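Local coordinates for protein predicted acetamidase/formamidase (PDB 3TKK) that probably hydrolyses carbon-nitrogen bonds in linear amides, and binds zinc and calcium ions, at residues Ser25-Asp30 with Phe67-Lys72; Gly29-Val34 with Leu206-Val211. All blocks are in the same frame, centred on the assembly; numbering follows the deposited sequence.

How the contacts relate
Both contacts are partly buried; contact 1 (25-30 with 67-72) is centred about 20 Å from the centre of the chain, contact 2 (29-34 with 206-211) about 16 Å. They share G29 and D30, in the turn that leads from strand 24-27 into strand 31-36 and so from one mixed sheet into the other. These two touch the partner segment only in contact 2. Contact 1 is parallel and short; a solvent-side salt bridge and a water add to its two backbone bonds. Contact 2 is antiparallel, with four backbone bonds, buried leucines and valines on one face and glutamates with L206 on the other. S28 OG lies 3.1 Å from V211 N, a probable hydrogen bond, and V68 packs on V211.

Contact 1 of 2, residues Ser25-Asp30 with Phe67-Lys72; sequences SVKSGD and FVEGAK
The F67 ring is met obliquely by S25, whose OG lies 3.7 Å from CD2 and equally close to CB; P22 and L179 also touch this side chain. The flat carboxylate of E69 takes K27 NZ at OE1, 3.0 Å away. The ammonium comes in on the syn side, 22° out of the carboxylate plane. The two side chains lie side by side, and K27 bends at its last torsion (chi4 -67°), which turns NZ toward OE1. Replacing E69 by an alanine would probably leave the K27 ammonium without this charge partner and take away the CG that lies against V26 O.

Strands 24-27 and 62-69 are parallel neighbours in a mixed sheet. V26 sits between two bonds: its N donates to F67 O at 2.9 Å, and its O accepts E69 N at 2.7 Å. On the face opposite the salt bridge, V26 CG2 meets V68 CG2 at 3.9 Å, with V209 and Y5 also against V26. A type II turn runs from K27 to D30. Its D30 OD2 receives K27 N from above the carboxylate plane, at 2.7 Å. One water joins S28 N to E69 O.

Contact 2 of 2, residues Gly29-Val34 with Leu206-Val211; sequences GDELEV and LLEVEV
L207 reaches across to L32 and V34 on the buried face of the strand pair. From CB the side chain leaves with CG between the backbone N and the carbonyl carbon (chi1 55°). This brings CG to 3.8 Å from L32 O, over the partner backbone. The chain then forks. CD1 meets L32 CD1 at 4.0 Å and also touches L32 CB, the two leucines lying side by side and pointing the same way. CD2 goes to V34 CG2, 4.1 Å away. L182 of strand 180-186 also packs against L207 and V34, while I66 packs on L32.

Strands 31-36 and 203-212 are antiparallel neighbours in the large mixed sheet, with strand 4-7 on the far side of 31-36. L32 and L207 form a hydrogen-bonded pair: the N of each donates to the O of the other, both at 2.9 Å and both with the donor tilted 21° from the carbonyl plane. Further along, V209 N donates to D30 O, and G29 N to V209 O at 2.7 Å. G29 has a positive phi, where a side chain would jam against the preceding carbonyl O; this favours glycine at the turn.

The other face carries E31, E33 and E208, with L206 among them. E31 CG rests 4.1 Å from E208 CB, and the two carboxylates are turned 72° apart. Their like charges come within 4.6 Å at E31 OE2 and E208 OE1. K82 makes a salt bridge to both of these oxygens, which probably offsets much of their repulsion. Next to them, L206 CD1 lies against E33 CG, and E33 OE1 pairs with K204. E208 CG runs on past D30 O, and its OE2 ends near G29 CA.

Contact 1 of 2, residues Ser25-Asp30 with Phe67-Lys72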
loop_
_atom_site.group_PDB
_atom_site.type_symbol
_atom_site.label_atom_id
_atom_site.label_comp_id
_atom_site.label_asym_id
_atom_site.label_seq_id
_atom_site.Cartn_x
_atom_site.Cartn_y
_atom_site.Cartn_z
ATOM N N SER A 25 27.836 21.205 13.049
ATOM C CA SER A 25 28.519 20.701 11.856
ATOM C C SER A 25 29.210 19.377 12.135
ATOM O O SER A 25 29.928 19.248 13.132
ATOM C CB SER A 25 29.628 21.698 11.371
ATOM O OG SER A 25 29.029 22.757 10.733
ATOM N N VAL A 26 29.015 18.415 11.229
ATOM C CA VAL A 26 29.619 17.122 11.324
ATOM C C VAL A 26 30.180 16.822 9.904
ATOM O O VAL A 26 29.946 17.612 8.928
ATOM C CB VAL A 26 28.578 16.042 11.736
ATOM C CG1 VAL A 26 27.857 16.419 13.064
ATOM C CG2 VAL A 26 27.519 15.834 10.593
ATOM N N LYS A 27 30.902 15.701 9.809
ATOM C CA LYS A 27 31.470 15.273 8.522
ATOM C C LYS A 27 30.874 13.965 8.070
ATOM O O LYS A 27 30.268 13.172 8.877
ATOM C CB LYS A 27 33.031 15.072 8.612
ATOM C CG LYS A 27 33.796 16.226 9.266
ATOM C CD LYS A 27 35.344 15.845 9.444
ATOM C CE LYS A 27 36.094 16.861 10.300
ATOM N NZ LYS A 27 36.084 18.052 9.462
ATOM N N SER A 28 31.148 13.646 6.814
ATOM C CA SER A 28 30.561 12.405 6.233
ATOM C C SER A 28 31.143 11.252 7.016
ATOM O O SER A 28 32.381 11.174 7.208
ATOM C CB SER A 28 30.994 12.273 4.752
ATOM O OG SER A 28 30.480 11.040 4.257
ATOM N N GLY A 29 30.288 10.380 7.505
ATOM C CA GLY A 29 30.725 9.201 8.247
ATOM C C GLY A 29 30.482 9.343 9.738
ATOM O O GLY A 29 30.699 8.388 10.514
ATOM N N ASP A 30 30.133 10.553 10.184
ATOM C CA ASP A 30 30.056 10.806 11.665
ATOM C C ASP A 30 28.682 10.262 12.112
ATOM O O ASP A 30 27.711 10.220 11.283
ATOM C CB ASP A 30 30.035 12.321 11.989
ATOM C CG ASP A 30 31.411 12.932 12.014
ATOM O OD1 ASP A 30 32.362 12.218 12.075
ATOM O OD2 ASP A 30 31.506 14.174 11.923
ATOM N N PHE A 67 24.504 20.416 9.812
ATOM C CA PHE A 67 25.255 20.736 8.598
ATOM C C PHE A 67 26.242 19.625 8.417
ATOM O O PHE A 67 26.986 19.292 9.373
ATOM C CB PHE A 67 25.954 22.080 8.807
ATOM C CG PHE A 67 26.653 22.581 7.654
ATOM C CD1 PHE A 67 26.088 23.615 6.846
ATOM C CD2 PHE A 67 27.875 22.042 7.298
ATOM C CE1 PHE A 67 26.775 24.132 5.760
ATOM C CE2 PHE A 67 28.596 22.525 6.173
ATOM C CZ PHE A 67 28.077 23.612 5.416
ATOM N N VAL A 68 26.236 19.022 7.214
ATOM C CA VAL A 68 27.077 17.905 6.950
ATOM C C VAL A 68 28.127 18.389 5.979
ATOM O O VAL A 68 27.820 18.683 4.865
ATOM C CB VAL A 68 26.275 16.706 6.328
ATOM C CG1 VAL A 68 27.252 15.590 5.915
ATOM C CG2 VAL A 68 25.212 16.216 7.411
ATOM N N GLU A 69 29.366 18.479 6.424
ATOM C CA GLU A 69 30.459 18.951 5.557
ATOM C C GLU A 69 30.599 18.151 4.273
ATOM O O GLU A 69 30.688 16.965 4.368
ATOM C CB GLU A 69 31.811 18.961 6.313
ATOM C CG GLU A 69 31.865 20.252 7.155
ATOM C CD GLU A 69 33.084 20.418 8.053
ATOM O OE1 GLU A 69 34.067 19.652 7.990
ATOM O OE2 GLU A 69 33.015 21.362 8.857
ATOM N N GLY A 70 30.726 18.841 3.121
ATOM C CA GLY A 70 31.032 18.174 1.822
ATOM C C GLY A 70 29.737 18.018 1.038
ATOM O O GLY A 70 29.753 17.730 -0.185
ATOM N N ALA A 71 28.599 18.159 1.706
ATOM C CA ALA A 71 27.394 17.909 0.983
ATOM C C ALA A 71 27.174 19.125 0.192
ATOM O O ALA A 71 27.154 20.209 0.775
ATOM C CB ALA A 71 26.131 17.667 2.029
ATOM N N LYS A 72 26.981 18.979 -1.129
ATOM C CA LYS A 72 26.678 20.096 -1.961
ATOM C C LYS A 72 25.386 19.932 -2.742
ATOM O O LYS A 72 24.902 18.814 -2.944
ATOM C CB LYS A 72 27.856 20.337 -2.930
ATOM C CG LYS A 72 29.076 20.956 -2.142
ATOM C CD LYS A 72 30.169 21.483 -3.003
ATOM C CE LYS A 72 31.474 21.637 -2.157
ATOM N NZ LYS A 72 31.645 22.825 -1.199
HETATM O O HOH W 1 32.591 15.385 5.079
#

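Contact 2 of 2, residues Gly29-Val34 with Leu206-Val211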
loop_
_atom_site.group_PDB
_atom_site.type_symbol
_atom_site.label_atom_id
_atom_site.label_comp_id
_atom_site.label_asym_id
_atom_site.label_seq_id
_atom_site.Cartn_x
_atom_site.Cartn_y
_atom_site.Cartn_z
ATOM N N GLY A 29 30.288 10.380 7.505
ATOM C CA GLY A 29 30.725 9.201 8.247
ATOM C C GLY A 29 30.482 9.343 9.738
ATOM O O GLY A 29 30.699 8.388 10.514
ATOM N N ASP A 30 30.133 10.553 10.184
ATOM C CA ASP A 30 30.056 10.806 11.665
ATOM C C ASP A 30 28.682 10.262 12.112
ATOM O O ASP A 30 27.711 10.220 11.283
ATOM C CB ASP A 30 30.035 12.321 11.989
ATOM C CG ASP A 30 31.411 12.932 12.014
ATOM O OD1 ASP A 30 32.362 12.218 12.075
ATOM O OD2 ASP A 30 31.506 14.174 11.923
ATOM N N GLU A 31 28.575 9.952 13.405
ATOM C CA GLU A 31 27.344 9.474 13.958
ATOM C C GLU A 31 26.751 10.573 14.850
ATOM O O GLU A 31 27.501 11.303 15.429
ATOM C CB GLU A 31 27.665 8.277 14.858
ATOM C CG GLU A 31 27.675 6.943 14.123
ATOM C CD GLU A 31 27.752 5.729 15.062
ATOM O OE1 GLU A 31 28.295 5.770 16.179
ATOM O OE2 GLU A 31 27.245 4.708 14.676
ATOM N N LEU A 32 25.437 10.606 15.016
ATOM C CA LEU A 32 24.779 11.408 16.027
ATOM C C LEU A 32 23.697 10.637 16.779
ATOM O O LEU A 32 22.913 9.997 16.113
ATOM C CB LEU A 32 24.033 12.583 15.347
ATOM C CG LEU A 32 24.981 13.605 14.749
ATOM C CD1 LEU A 32 25.034 13.526 13.166
ATOM C CD2 LEU A 32 24.510 15.013 15.180
ATOM N N GLU A 33 23.548 10.870 18.087
ATOM C CA GLU A 33 22.334 10.503 18.830
ATOM C C GLU A 33 21.532 11.737 18.972
ATOM O O GLU A 33 22.012 12.767 19.592
ATOM C CB GLU A 33 22.626 10.009 20.278
ATOM C CG GLU A 33 23.659 8.954 20.333
ATOM C CD GLU A 33 23.729 8.216 21.748
ATOM O OE1 GLU A 33 22.670 8.165 22.460
ATOM O OE2 GLU A 33 24.817 7.659 22.123
ATOM N N VAL A 34 20.367 11.686 18.351
ATOM C CA VAL A 34 19.568 12.844 18.166
ATOM C C VAL A 34 18.313 12.726 19.067
ATOM O O VAL A 34 17.511 11.818 18.874
ATOM C CB VAL A 34 19.166 12.973 16.736
ATOM C CG1 VAL A 34 18.293 14.286 16.473
ATOM C CG2 VAL A 34 20.416 13.111 15.754
ATOM N N LEU A 206 19.785 6.990 17.136
ATOM C CA LEU A 206 21.178 6.841 16.669
ATOM C C LEU A 206 21.280 6.742 15.163
ATOM O O LEU A 206 20.783 5.739 14.555
ATOM C CB LEU A 206 21.910 5.652 17.360
ATOM C CG LEU A 206 23.395 5.438 16.994
ATOM C CD1 LEU A 206 24.294 6.592 17.411
ATOM C CD2 LEU A 206 24.054 4.105 17.722
ATOM N N LEU A 207 21.863 7.765 14.509
ATOM C CA LEU A 207 21.997 7.719 13.049
ATOM C C LEU A 207 23.429 8.035 12.593
ATOM O O LEU A 207 24.301 8.558 13.350
ATOM C CB LEU A 207 21.068 8.631 12.346
ATOM C CG LEU A 207 21.117 10.100 12.766
ATOM C CD1 LEU A 207 22.314 10.720 12.135
ATOM C CD2 LEU A 207 19.758 10.842 12.417
ATOM N N GLU A 208 23.669 7.751 11.330
ATOM C CA GLU A 208 24.976 8.068 10.769
ATOM C C GLU A 208 24.710 8.782 9.461
ATOM O O GLU A 208 23.688 8.510 8.840
ATOM C CB GLU A 208 25.781 6.793 10.530
ATOM C CG GLU A 208 26.950 7.104 9.645
ATOM C CD GLU A 208 27.853 5.904 9.343
ATOM O OE1 GLU A 208 27.832 4.949 10.165
ATOM O OE2 GLU A 208 28.563 5.928 8.290
ATOM N N VAL A 209 25.550 9.730 9.067
ATOM C CA VAL A 209 25.345 10.439 7.840
ATOM C C VAL A 209 26.481 10.137 6.868
ATOM O O VAL A 209 27.614 10.049 7.287
ATOM C CB VAL A 209 25.235 11.964 8.012
ATOM C CG1 VAL A 209 23.904 12.400 8.651
ATOM C CG2 VAL A 209 26.477 12.534 8.870
ATOM N N GLU A 210 26.168 10.055 5.560
ATOM C CA GLU A 210 27.208 9.997 4.486
ATOM C C GLU A 210 26.820 10.848 3.281
ATOM O O GLU A 210 25.709 10.762 2.825
ATOM C CB GLU A 210 27.344 8.609 3.953
ATOM C CG GLU A 210 28.042 7.710 4.921
ATOM C CD GLU A 210 28.385 6.372 4.291
ATOM O OE1 GLU A 210 28.320 6.190 3.008
ATOM O OE2 GLU A 210 28.745 5.511 5.098
ATOM N N VAL A 211 27.773 11.573 2.743
ATOM C CA VAL A 211 27.536 12.316 1.516
ATOM C C VAL A 211 27.822 11.348 0.333
ATOM O O VAL A 211 28.871 10.712 0.289
ATOM C CB VAL A 211 28.443 13.545 1.510
ATOM C CG1 VAL A 211 28.302 14.288 0.205
ATOM C CG2 VAL A 211 28.051 14.402 2.696
#